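PDB 3LYW: YbbR family protein from Desulfitobacterium hafniense, which is of unknown function but belongs to the YbbR family, the chain being one small, strand-rich, helix-free piece of a longer protein. Local coordinates for residues V27-E32 / I69-I74; A11-A16 / D48-E53; T6-A11 / E42-V47. All blocks are in the same frame, centred on the assembly; numbering follows the deposited sequence.

Contact 1: V27-E32 / I69-I74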
ATOM      1  N   VAL A  27       0.131  -4.747   5.238  1.00 19.06           N
ATOM      2  CA  VAL A  27       1.294  -3.930   5.545  1.00 21.99           C
ATOM      3  C   VAL A  27       1.272  -3.457   7.001  1.00 18.27           C
ATOM      4  O   VAL A  27       0.224  -3.030   7.502  1.00 17.64           O
ATOM      5  CB  VAL A  27       1.324  -2.686   4.632  1.00 17.81           C
ATOM      6  CG1 VAL A  27       2.499  -1.810   4.992  1.00 20.20           C
ATOM      7  CG2 VAL A  27       1.408  -3.112   3.183  1.00 22.58           C
ATOM      8  N   ARG A  28       2.423  -3.532   7.672  1.00 16.19           N
ATOM      9  CA  ARG A  28       2.518  -3.067   9.060  1.00 19.36           C
ATOM     10  C   ARG A  28       3.202  -1.703   9.039  1.00 17.39           C
ATOM     11  O   ARG A  28       4.269  -1.552   8.438  1.00 22.22           O
ATOM     12  CB  ARG A  28       3.339  -4.040   9.897  1.00 19.86           C
ATOM     13  CG  ARG A  28       2.662  -5.369  10.076  1.00 40.63           C
ATOM     14  CD  ARG A  28       2.084  -5.527  11.468  1.00 47.40           C
ATOM     15  NE  ARG A  28       2.927  -6.392  12.291  1.00 55.80           N
ATOM     16  CZ  ARG A  28       2.534  -6.964  13.426  1.00 58.72           C
ATOM     17  NH1 ARG A  28       1.305  -6.763  13.883  1.00 56.75           N
ATOM     18  NH2 ARG A  28       3.366  -7.752  14.096  1.00 50.60           N
ATOM     19  N   VAL A  29       2.592  -0.722   9.700  1.00 17.73           N
ATOM     20  CA  VAL A  29       3.124   0.631   9.723  1.00 16.05           C
ATOM     21  C   VAL A  29       3.344   1.166  11.133  1.00 18.98           C
ATOM     22  O   VAL A  29       2.452   1.115  11.970  1.00 24.65           O
ATOM     23  CB  VAL A  29       2.169   1.597   8.974  1.00 19.46           C
ATOM     24  CG1 VAL A  29       2.715   3.017   9.008  1.00 26.54           C
ATOM     25  CG2 VAL A  29       1.981   1.133   7.528  1.00 21.50           C
ATOM     26  N   LYS A  30       4.549   1.666  11.384  1.00 19.59           N
ATOM     27  CA  LYS A  30       4.890   2.261  12.667  1.00 20.54           C
ATOM     28  C   LYS A  30       4.730   3.749  12.447  1.00 19.40           C
ATOM     29  O   LYS A  30       5.086   4.274  11.383  1.00 15.99           O
ATOM     30  CB  LYS A  30       6.331   1.938  13.060  1.00 23.55           C
ATOM     31  CG  LYS A  30       6.545   0.481  13.426  1.00 28.98           C
ATOM     32  CD  LYS A  30       7.928   0.256  13.994  1.00 36.01           C
ATOM     33  CE  LYS A  30       8.167  -1.210  14.319  1.00 41.80           C
ATOM     34  NZ  LYS A  30       9.581  -1.447  14.734  1.00 47.91           N
ATOM     35  N   THR A  31       4.210   4.435  13.455  1.00 22.48           N
ATOM     36  CA  THR A  31       3.947   5.857  13.323  1.00 21.62           C
ATOM     37  C   THR A  31       4.317   6.665  14.550  1.00 19.46           C
ATOM     38  O   THR A  31       4.579   6.111  15.622  1.00 23.52           O
ATOM     39  CB  THR A  31       2.452   6.086  13.088  1.00 17.37           C
ATOM     40  OG1 THR A  31       1.742   5.777  14.292  1.00 23.01           O
ATOM     41  CG2 THR A  31       1.935   5.182  11.996  1.00 15.00           C
ATOM     42  N   GLU A  32       4.309   7.985  14.379  1.00 24.24           N
ATOM     43  CA  GLU A  32       4.584   8.890  15.480  1.00 30.34           C
ATOM     44  C   GLU A  32       3.506   9.960  15.458  1.00 23.13           C
ATOM     45  O   GLU A  32       3.252  10.572  14.418  1.00 24.37           O
ATOM     46  CB  GLU A  32       5.976   9.517  15.342  1.00 33.62           C
ATOM     47  CG  GLU A  32       7.086   8.481  15.261  1.00 49.59           C
ATOM     48  CD  GLU A  32       8.443   9.013  15.689  1.00 49.57           C
ATOM     49  OE1 GLU A  32       8.826  10.112  15.240  1.00 45.06           O
ATOM     50  OE2 GLU A  32       9.128   8.318  16.469  1.00 51.22           O
ATOM     51  N   ILE A  69      -0.487  12.272  11.808  1.00 27.52           N
ATOM     52  CA  ILE A  69       0.321  11.068  11.916  1.00 24.96           C
ATOM     53  C   ILE A  69       1.457  11.066  10.906  1.00 18.56           C
ATOM     54  O   ILE A  69       1.260  11.361   9.731  1.00 25.18           O
ATOM     55  CB  ILE A  69      -0.529   9.809  11.679  1.00 25.85           C
ATOM     56  CG1 ILE A  69      -1.527   9.628  12.822  1.00 22.70           C
ATOM     57  CG2 ILE A  69       0.372   8.606  11.538  1.00 22.81           C
ATOM     58  CD1 ILE A  69      -0.880   9.318  14.151  1.00 29.39           C
ATOM     59  N   LYS A  70       2.646  10.723  11.379  1.00 24.97           N
ATOM     60  CA  LYS A  70       3.814  10.642  10.518  1.00 25.82           C
ATOM     61  C   LYS A  70       4.245   9.184  10.455  1.00 15.98           C
ATOM     62  O   LYS A  70       4.422   8.542  11.495  1.00 20.57           O
ATOM     63  CB  LYS A  70       4.937  11.510  11.078  1.00 22.46           C
ATOM     64  CG  LYS A  70       4.565  12.975  11.159  1.00 35.72           C
ATOM     65  CD  LYS A  70       5.696  13.834  11.715  1.00 48.29           C
ATOM     66  CE  LYS A  70       5.233  15.278  11.895  1.00 48.96           C
ATOM     67  NZ  LYS A  70       4.653  15.812  10.632  1.00 53.53           N
ATOM     68  N   ILE A  71       4.401   8.670   9.237  1.00 18.72           N
ATOM     69  CA  ILE A  71       4.798   7.281   9.021  1.00 16.66           C
ATOM     70  C   ILE A  71       6.311   7.175   9.180  1.00 19.62           C
ATOM     71  O   ILE A  71       7.072   7.862   8.494  1.00 18.27           O
ATOM     72  CB  ILE A  71       4.421   6.814   7.611  1.00 21.86           C
ATOM     73  CG1 ILE A  71       2.932   7.069   7.359  1.00 15.56           C
ATOM     74  CG2 ILE A  71       4.805   5.348   7.431  1.00 15.38           C
ATOM     75  CD1 ILE A  71       2.003   6.450   8.363  1.00 22.26           C
ATOM     76  N   VAL A  72       6.757   6.326  10.095  1.00 17.83           N
ATOM     77  CA  VAL A  72       8.192   6.180  10.313  1.00 25.48           C
ATOM     78  C   VAL A  72       8.766   4.853   9.817  1.00 25.99           C
ATOM     79  O   VAL A  72       9.972   4.719   9.632  1.00 23.64           O
ATOM     80  CB  VAL A  72       8.539   6.342  11.808  1.00 22.64           C
ATOM     81  CG1 VAL A  72       8.103   7.710  12.292  1.00 29.46           C
ATOM     82  CG2 VAL A  72       7.869   5.261  12.617  1.00 24.75           C
ATOM     83  N   GLU A  73       7.909   3.862   9.610  1.00 18.69           N
ATOM     84  CA  GLU A  73       8.386   2.566   9.142  1.00 15.98           C
ATOM     85  C   GLU A  73       7.269   1.808   8.439  1.00 18.20           C
ATOM     86  O   GLU A  73       6.137   1.807   8.901  1.00 15.39           O
ATOM     87  CB  GLU A  73       8.890   1.755  10.332  1.00 25.67           C
ATOM     88  CG  GLU A  73       9.471   0.409  10.007  1.00 37.88           C
ATOM     89  CD  GLU A  73      10.052  -0.260  11.240  1.00 46.30           C
ATOM     90  OE1 GLU A  73      11.076   0.231  11.766  1.00 34.60           O
ATOM     91  OE2 GLU A  73       9.477  -1.269  11.691  1.00 53.30           O
ATOM     92  N   ILE A  74       7.600   1.165   7.324  1.00 14.33           N
ATOM     93  CA  ILE A  74       6.620   0.404   6.559  1.00 17.69           C
ATOM     94  C   ILE A  74       7.163  -0.971   6.183  1.00 15.26           C
ATOM     95  O   ILE A  74       8.224  -1.083   5.570  1.00 17.82           O
ATOM     96  CB  ILE A  74       6.201   1.148   5.279  1.00 14.87           C
ATOM     97  CG1 ILE A  74       5.771   2.579   5.610  1.00 24.27           C
ATOM     98  CG2 ILE A  74       5.080   0.401   4.570  1.00 22.20           C
ATOM     99  CD1 ILE A  74       5.757   3.505   4.413  1.00 32.15           C
TER
HETATM  100  O   HOH W   1       6.464  -1.435  10.424  1.00 28.49           O
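Lys30 carries CG anti to its carbonyl carbon (chi1 -70°) and Glu73 holds CG anti to its backbone N (chi1 -178°), which lays the two extended chains side by side, pointing the same way. Their ends close a salt bridge on the surface, with Lys30 NZ 3.0 Å from Glu73 OE2. The backbones beneath form an antiparallel pair interrupted by a classic beta bulge: Val72 and Glu73 both face Lys30. The N-H of Val72 gives Lys30 O a firm bond of 2.9 Å, that of Glu73 adds a weak one, and Lys30 N returns a bond to Glu73 O. Beyond the bulge, Glu32 and Lys70 exchange a reciprocal pair of backbone bonds. Long charged residues suit this solvent-facing side, and the CG1 methyl of Val72 packs across the aliphatic part of Glu32.

Branched residues make up the inward side, with Val29 and Thr31 buried. Val29 CG1 meets Ile71 CG2 at 3.5 Å, the two side chains crossing at about a right angle, while Thr31 sets its CB and CG2 against Ile69 CG2. Thr31 can afford a hydroxyl in this buried place because OG1 bonds to Pro3 O. Val61 and Val63 of strand 55-63 pack against the same face. At the far end, Val27 CG1 presses on Ile74 CG2 at 3.4 Å, closer than usual for two methyl groups.

Contact 2: A11-A16 / D48-E53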
ATOM      1  N   ALA A  11      -3.920  -1.334  -4.950  1.00 14.24           N
ATOM      2  CA  ALA A  11      -3.166  -0.976  -6.139  1.00 17.03           C
ATOM      3  C   ALA A  11      -3.812   0.226  -6.812  1.00 19.09           C
ATOM      4  O   ALA A  11      -5.022   0.255  -6.986  1.00 25.77           O
ATOM      5  CB  ALA A  11      -3.125  -2.146  -7.095  1.00 21.35           C
ATOM      6  N   LYS A  12      -3.006   1.217  -7.177  1.00 16.56           N
ATOM      7  CA  LYS A  12      -3.526   2.393  -7.865  1.00 16.66           C
ATOM      8  C   LYS A  12      -3.011   2.427  -9.308  1.00 16.18           C
ATOM      9  O   LYS A  12      -1.932   1.914  -9.617  1.00 15.92           O
ATOM     10  CB  LYS A  12      -3.105   3.666  -7.135  1.00 18.84           C
ATOM     11  CG  LYS A  12      -3.544   3.736  -5.689  1.00 22.70           C
ATOM     12  CD  LYS A  12      -5.054   3.908  -5.543  1.00 18.75           C
ATOM     13  CE  LYS A  12      -5.431   4.128  -4.078  1.00 22.88           C
ATOM     14  NZ  LYS A  12      -6.897   4.280  -3.881  1.00 23.22           N
ATOM     15  N   ASN A  13      -3.805   3.022 -10.188  1.00 13.93           N
ATOM     16  CA  ASN A  13      -3.464   3.150 -11.588  1.00 16.05           C
ATOM     17  C   ASN A  13      -3.104   1.850 -12.294  1.00 18.56           C
ATOM     18  O   ASN A  13      -2.197   1.816 -13.123  1.00 15.17           O
ATOM     19  CB  ASN A  13      -2.341   4.174 -11.736  1.00 24.63           C
ATOM     20  CG  ASN A  13      -2.708   5.517 -11.130  1.00 22.19           C
ATOM     21  OD1 ASN A  13      -2.081   5.972 -10.181  1.00 30.13           O
ATOM     22  ND2 ASN A  13      -3.736   6.148 -11.671  1.00 16.02           N
ATOM     23  N   THR A  14      -3.816   0.777 -11.963  1.00 16.73           N
ATOM     24  CA  THR A  14      -3.577  -0.502 -12.615  1.00 20.37           C
ATOM     25  C   THR A  14      -3.898  -0.277 -14.090  1.00 22.44           C
ATOM     26  O   THR A  14      -4.995   0.156 -14.429  1.00 22.88           O
ATOM     27  CB  THR A  14      -4.517  -1.600 -12.075  1.00 17.69           C
ATOM     28  OG1 THR A  14      -4.251  -1.824 -10.683  1.00 20.67           O
ATOM     29  CG2 THR A  14      -4.312  -2.908 -12.844  1.00 21.98           C
ATOM     30  N   PRO A  15      -2.947  -0.576 -14.984  1.00 15.73           N
ATOM     31  CA  PRO A  15      -3.163  -0.390 -16.418  1.00 23.24           C
ATOM     32  C   PRO A  15      -4.474  -0.989 -16.884  1.00 27.86           C
ATOM     33  O   PRO A  15      -4.870  -2.048 -16.427  1.00 20.57           O
ATOM     34  CB  PRO A  15      -1.962  -1.089 -17.032  1.00 29.64           C
ATOM     35  CG  PRO A  15      -0.886  -0.775 -16.047  1.00 24.40           C
ATOM     36  CD  PRO A  15      -1.578  -1.046 -14.718  1.00 18.67           C
ATOM     37  N   ALA A  16      -5.163  -0.302 -17.784  1.00 27.94           N
ATOM     38  CA  ALA A  16      -6.423  -0.826 -18.297  1.00 31.72           C
ATOM     39  C   ALA A  16      -6.136  -2.112 -19.061  1.00 25.76           C
ATOM     40  O   ALA A  16      -5.029  -2.324 -19.563  1.00 23.60           O
ATOM     41  CB  ALA A  16      -7.087   0.190 -19.212  1.00 35.23           C
ATOM     42  N   ASP A  48       1.697   1.951  -6.658  1.00 18.88           N
ATOM     43  CA  ASP A  48       1.301   2.698  -7.843  1.00 17.65           C
ATOM     44  C   ASP A  48       1.805   1.972  -9.087  1.00 18.01           C
ATOM     45  O   ASP A  48       3.004   1.958  -9.366  1.00 19.07           O
ATOM     46  CB  ASP A  48       1.894   4.111  -7.772  1.00 14.72           C
ATOM     47  CG  ASP A  48       1.285   5.051  -8.789  1.00 25.76           C
ATOM     48  OD1 ASP A  48       0.526   4.575  -9.661  1.00 26.04           O
ATOM     49  OD2 ASP A  48       1.565   6.265  -8.718  1.00 27.66           O
ATOM     50  N   LEU A  49       0.881   1.377  -9.837  1.00 17.80           N
ATOM     51  CA  LEU A  49       1.229   0.629 -11.046  1.00 13.54           C
ATOM     52  C   LEU A  49       1.233   1.487 -12.300  1.00 18.21           C
ATOM     53  O   LEU A  49       1.267   0.974 -13.413  1.00 17.59           O
ATOM     54  CB  LEU A  49       0.253  -0.539 -11.237  1.00 17.77           C
ATOM     55  CG  LEU A  49       0.556  -1.818 -10.440  1.00 21.64           C
ATOM     56  CD1 LEU A  49       0.872  -1.474  -9.015  1.00 19.78           C
ATOM     57  CD2 LEU A  49      -0.647  -2.768 -10.497  1.00 21.45           C
ATOM     58  N   SER A  50       1.192   2.799 -12.122  1.00 23.32           N
ATOM     59  CA  SER A  50       1.181   3.699 -13.265  1.00 25.66           C
ATOM     60  C   SER A  50       2.241   3.313 -14.285  1.00 25.22           C
ATOM     61  O   SER A  50       3.402   3.112 -13.939  1.00 27.18           O
ATOM     62  CB  SER A  50       1.414   5.142 -12.814  1.00 25.58           C
ATOM     63  OG  SER A  50       0.373   5.601 -11.973  1.00 38.63           O
ATOM     64  N   GLY A  51       1.813   3.181 -15.535  1.00 24.06           N
ATOM     65  CA  GLY A  51       2.714   2.847 -16.626  1.00 29.78           C
ATOM     66  C   GLY A  51       3.458   1.528 -16.592  1.00 32.59           C
ATOM     67  O   GLY A  51       4.520   1.412 -17.196  1.00 31.88           O
ATOM     68  N   SER A  52       2.916   0.529 -15.909  1.00 19.70           N
ATOM     69  CA  SER A  52       3.582  -0.769 -15.843  1.00 26.72           C
ATOM     70  C   SER A  52       3.226  -1.667 -17.015  1.00 23.03           C
ATOM     71  O   SER A  52       2.128  -1.582 -17.562  1.00 27.36           O
ATOM     72  CB  SER A  52       3.225  -1.494 -14.542  1.00 21.56           C
ATOM     73  OG  SER A  52       3.892  -0.922 -13.429  1.00 19.50           O
ATOM     74  N   GLU A  53       4.166  -2.525 -17.397  1.00 26.62           N
ATOM     75  CA  GLU A  53       3.946  -3.481 -18.476  1.00 25.26           C
ATOM     76  C   GLU A  53       3.671  -4.840 -17.826  1.00 23.20           C
ATOM     77  O   GLU A  53       3.920  -5.022 -16.637  1.00 24.13           O
ATOM     78  CB  GLU A  53       5.184  -3.577 -19.365  1.00 37.08           C
ATOM     79  CG  GLU A  53       6.446  -3.977 -18.622  1.00 48.59           C
ATOM     80  CD  GLU A  53       7.655  -4.119 -19.537  1.00 59.81           C
ATOM     81  OE1 GLU A  53       7.646  -5.013 -20.412  1.00 59.65           O
ATOM     82  OE2 GLU A  53       8.616  -3.335 -19.378  1.00 62.88           O
TER
HETATM   83  O   HOH W   2      -1.600   2.812 -15.664  1.00 34.03           O
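The Asp48 carboxylate lies beside the Asn13 amide with the two planes 37° apart, and one face of the carboxylate is taken by Ser50. Asp48 holds CG anti to its backbone N (chi1 -167°), which takes the carboxylate toward both of these residues. Ser50 OG donates to Asp48 OD1 from the syn side, 26° out of the plane, and the backbone N of Ser50 comes down on Asp48 OD1 from above that same face at 3.1 Å. At 2.5 Å the distance from Ser50 OG to Asp48 OD1 is short for a hydrogen bond, and its exact value is doubtful. The N-H bond makes an Asx turn, a natural role for an aspartate at the end of a strand, and holds the start of the turn that follows. Asn13 CB lies against Ser50 OG, and the left-handed backbone conformation of Asn13, which asparagine tolerates well, ends the extended run of its own chain.

Regular strand pairing stops after the parallel bridge of Lys12 with Asp48, sealed by Leu49 N donating to Lys12 O at 2.9 Å. A type II turn then runs from Leu49 to Ser52, closed by Ser52 N on Leu49 O, with Gly51 at the position where positive phi suits a residue without a side chain. The Pro15 ring settles against this turn: CD lies 4.0 Å from Leu49 CB, and CG comes 3.5 Å from Ser52 O. A water donates to Asn13 O and accepts weakly from Gly51 N, bridging the two loops.

The neighbours of Leu49, the buried residue of the turn, are strands: it packs against Ile20 of strand 18-20, Tyr59 of strand 55-63 and Leu83 of strand 69-85, while Ser52 OG is bonded to Tyr59 OH.

Contact 3: T6-A11 / E42-V47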
ATOM      1  N   THR A   6      -2.005  -2.033  10.933  1.00 20.37           N
ATOM      2  CA  THR A   6      -1.979  -3.127   9.972  1.00 27.75           C
ATOM      3  C   THR A   6      -2.979  -2.702   8.908  1.00 29.24           C
ATOM      4  O   THR A   6      -4.191  -2.712   9.146  1.00 27.76           O
ATOM      5  CB  THR A   6      -2.429  -4.442  10.610  1.00 26.59           C
ATOM      6  OG1 THR A   6      -1.553  -4.743  11.704  1.00 24.47           O
ATOM      7  CG2 THR A   6      -2.384  -5.579   9.589  1.00 32.14           C
ATOM      8  N   LEU A   7      -2.469  -2.304   7.746  1.00 19.17           N
ATOM      9  CA  LEU A   7      -3.330  -1.825   6.675  1.00 20.54           C
ATOM     10  C   LEU A   7      -3.351  -2.787   5.500  1.00 22.12           C
ATOM     11  O   LEU A   7      -2.383  -3.523   5.266  1.00 18.63           O
ATOM     12  CB  LEU A   7      -2.835  -0.467   6.183  1.00 23.36           C
ATOM     13  CG  LEU A   7      -2.543   0.564   7.267  1.00 28.73           C
ATOM     14  CD1 LEU A   7      -1.876   1.770   6.631  1.00 28.51           C
ATOM     15  CD2 LEU A   7      -3.820   0.945   7.991  1.00 34.80           C
ATOM     16  N   SER A   8      -4.458  -2.799   4.766  1.00 22.44           N
ATOM     17  CA  SER A   8      -4.542  -3.649   3.596  1.00 24.17           C
ATOM     18  C   SER A   8      -3.864  -2.861   2.471  1.00 19.34           C
ATOM     19  O   SER A   8      -3.828  -1.623   2.495  1.00 17.51           O
ATOM     20  CB  SER A   8      -6.001  -3.952   3.259  1.00 27.95           C
ATOM     21  OG  SER A   8      -6.746  -2.763   3.127  1.00 47.41           O
ATOM     22  N   LEU A   9      -3.310  -3.578   1.500  1.00 18.54           N
ATOM     23  CA  LEU A   9      -2.614  -2.949   0.384  1.00 17.58           C
ATOM     24  C   LEU A   9      -3.517  -2.813  -0.833  1.00 19.17           C
ATOM     25  O   LEU A   9      -4.186  -3.763  -1.229  1.00 22.04           O
ATOM     26  CB  LEU A   9      -1.371  -3.768   0.020  1.00 16.84           C
ATOM     27  CG  LEU A   9      -0.421  -3.169  -1.028  1.00 21.32           C
ATOM     28  CD1 LEU A   9       0.046  -1.795  -0.585  1.00 18.72           C
ATOM     29  CD2 LEU A   9       0.766  -4.092  -1.230  1.00 23.00           C
ATOM     30  N   ILE A  10      -3.530  -1.617  -1.409  1.00 17.78           N
ATOM     31  CA  ILE A  10      -4.356  -1.306  -2.569  1.00 23.30           C
ATOM     32  C   ILE A  10      -3.511  -0.900  -3.765  1.00 18.98           C
ATOM     33  O   ILE A  10      -2.497  -0.214  -3.620  1.00 23.97           O
ATOM     34  CB  ILE A  10      -5.322  -0.151  -2.251  1.00 17.09           C
ATOM     35  CG1 ILE A  10      -6.302  -0.597  -1.169  1.00 30.53           C
ATOM     36  CG2 ILE A  10      -6.061   0.286  -3.510  1.00 25.35           C
ATOM     37  CD1 ILE A  10      -7.005  -1.903  -1.491  1.00 18.97           C
ATOM     38  N   ALA A  11      -3.920  -1.334  -4.950  1.00 14.24           N
ATOM     39  CA  ALA A  11      -3.166  -0.976  -6.139  1.00 17.03           C
ATOM     40  C   ALA A  11      -3.812   0.226  -6.812  1.00 19.09           C
ATOM     41  O   ALA A  11      -5.022   0.255  -6.986  1.00 25.77           O
ATOM     42  CB  ALA A  11      -3.125  -2.146  -7.095  1.00 21.35           C
ATOM     43  N   GLU A  42     -10.273   2.008   7.326  1.00 44.38           N
ATOM     44  CA  GLU A  42     -10.547   2.947   6.255  1.00 36.45           C
ATOM     45  C   GLU A  42      -9.249   3.539   5.728  1.00 39.53           C
ATOM     46  O   GLU A  42      -9.248   4.340   4.790  1.00 38.81           O
ATOM     47  N   LEU A  43      -8.135   3.146   6.344  1.00 38.65           N
ATOM     48  CA  LEU A  43      -6.810   3.622   5.945  1.00 39.71           C
ATOM     49  C   LEU A  43      -6.150   2.534   5.110  1.00 30.62           C
ATOM     50  O   LEU A  43      -6.295   1.341   5.402  1.00 29.84           O
ATOM     51  CB  LEU A  43      -5.954   3.921   7.177  1.00 46.87           C
ATOM     52  CG  LEU A  43      -6.537   4.954   8.143  1.00 49.92           C
ATOM     53  CD1 LEU A  43      -5.558   5.198   9.274  1.00 54.43           C
ATOM     54  CD2 LEU A  43      -6.832   6.252   7.399  1.00 50.55           C
ATOM     55  N   PHE A  44      -5.401   2.940   4.091  1.00 21.41           N
ATOM     56  CA  PHE A  44      -4.778   1.965   3.204  1.00 17.79           C
ATOM     57  C   PHE A  44      -3.348   2.296   2.814  1.00 20.58           C
ATOM     58  O   PHE A  44      -2.917   3.456   2.847  1.00 21.85           O
ATOM     59  CB  PHE A  44      -5.598   1.838   1.914  1.00 23.97           C
ATOM     60  CG  PHE A  44      -7.028   1.442   2.127  1.00 23.90           C
ATOM     61  CD1 PHE A  44      -7.359   0.148   2.502  1.00 32.97           C
ATOM     62  CD2 PHE A  44      -8.044   2.371   1.960  1.00 35.10           C
ATOM     63  CE1 PHE A  44      -8.690  -0.226   2.679  1.00 32.91           C
ATOM     64  CE2 PHE A  44      -9.377   2.009   2.135  1.00 32.11           C
ATOM     65  CZ  PHE A  44      -9.699   0.714   2.506  1.00 32.52           C
ATOM     66  N   ALA A  45      -2.622   1.250   2.452  1.00 20.20           N
ATOM     67  CA  ALA A  45      -1.256   1.377   1.983  1.00 15.79           C
ATOM     68  C   ALA A  45      -1.493   1.166   0.498  1.00 19.18           C
ATOM     69  O   ALA A  45      -2.507   0.583   0.118  1.00 15.23           O
ATOM     70  CB  ALA A  45      -0.392   0.259   2.545  1.00 23.50           C
ATOM     71  N   TYR A  46      -0.584   1.616  -0.352  1.00 15.74           N
ATOM     72  CA  TYR A  46      -0.809   1.422  -1.775  1.00 16.85           C
ATOM     73  C   TYR A  46       0.458   1.247  -2.586  1.00 17.58           C
ATOM     74  O   TYR A  46       1.554   1.584  -2.133  1.00 15.67           O
ATOM     75  CB  TYR A  46      -1.601   2.610  -2.343  1.00 20.73           C
ATOM     76  CG  TYR A  46      -0.829   3.911  -2.383  1.00 16.78           C
ATOM     77  CD1 TYR A  46       0.004   4.227  -3.456  1.00 14.48           C
ATOM     78  CD2 TYR A  46      -0.905   4.810  -1.326  1.00 19.73           C
ATOM     79  CE1 TYR A  46       0.744   5.409  -3.470  1.00 20.11           C
ATOM     80  CE2 TYR A  46      -0.178   5.992  -1.332  1.00 27.23           C
ATOM     81  CZ  TYR A  46       0.642   6.283  -2.401  1.00 24.22           C
ATOM     82  OH  TYR A  46       1.364   7.443  -2.396  1.00 20.63           O
ATOM     83  N   VAL A  47       0.286   0.673  -3.771  1.00 14.97           N
ATOM     84  CA  VAL A  47       1.359   0.519  -4.732  1.00 17.88           C
ATOM     85  C   VAL A  47       0.823   1.224  -5.973  1.00 17.01           C
ATOM     86  O   VAL A  47      -0.364   1.135  -6.286  1.00 16.90           O
ATOM     87  CB  VAL A  47       1.674  -0.957  -5.040  1.00 14.64           C
ATOM     88  CG1 VAL A  47       2.381  -1.573  -3.858  1.00 18.36           C
ATOM     89  CG2 VAL A  47       0.384  -1.734  -5.361  1.00 16.03           C
TER
HETATM   90  O   HOH W   3      -6.524  -1.274   5.773  1.00 27.02           O
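Strands 6-11 and 44-47 run parallel, the axes of these short segments 34° apart and 4.4 Å at closest approach, joined by three backbone bonds: Ala45 N to Ser8 O, almost straight at 176°, then Ile10 N to Ala45 O and Val47 N to Ile10 O. Leu9 stands with CG anti to its backbone N (chi1 -173°), a setting that carries CD1 to 3.8 Å from Ala45 CB and CD2 to 4.0 Å from Val47 CG1. The small methyl of Ala45 makes room for these branches. Ala11 CB continues the row on Val47 CG2, and Leu7 CD2 touches Leu43 CB, crossing it obliquely. In the mixed sheet of this YbbR piece, strand 4-12 is paired on its other side with the antiparallel strand 26-33, and Val61 and Val79 close over Leu9. The opposite face carries Ser8, Ile10 and Phe44. Ser8 OG lies near the plane of the Phe44 ring at its edge, 3.0 Å from CD1, while Ile10 CG1 approaches obliquely, 3.9 Å from the same carbon. With an alanine in place of Phe44 the ring is gone, which would probably open a gap beside Ile10 CG1 and leave Ser8 OG without the edge it lies along. Ahead of the first direct backbone bond, a water accepts from Ser8 N at 2.8 Å and donates to Leu43 O at 2.7 Å.

Overall arrangement
Contact 3 lies close to the centre of the chain, and the other two flank it on opposite sides. Its centre is about 12 Å from that of contact 1 and about 15 Å from that of contact 2, whereas contacts 1 and 2 are about 24 Å apart between centres and do not touch. Strand 4-12 belongs to contacts 2 and 3 and is the sheet neighbour of strand 26-33 of contact 1: Leu7 O probably accepts a hydrogen bond from Val27 N at 2.8 Å. Contacts 2 and 3 share Ala11, beyond which Lys12 N probably donates to Val47 O, also at 2.8 Å, carrying the parallel pairing into the loops of contact 2.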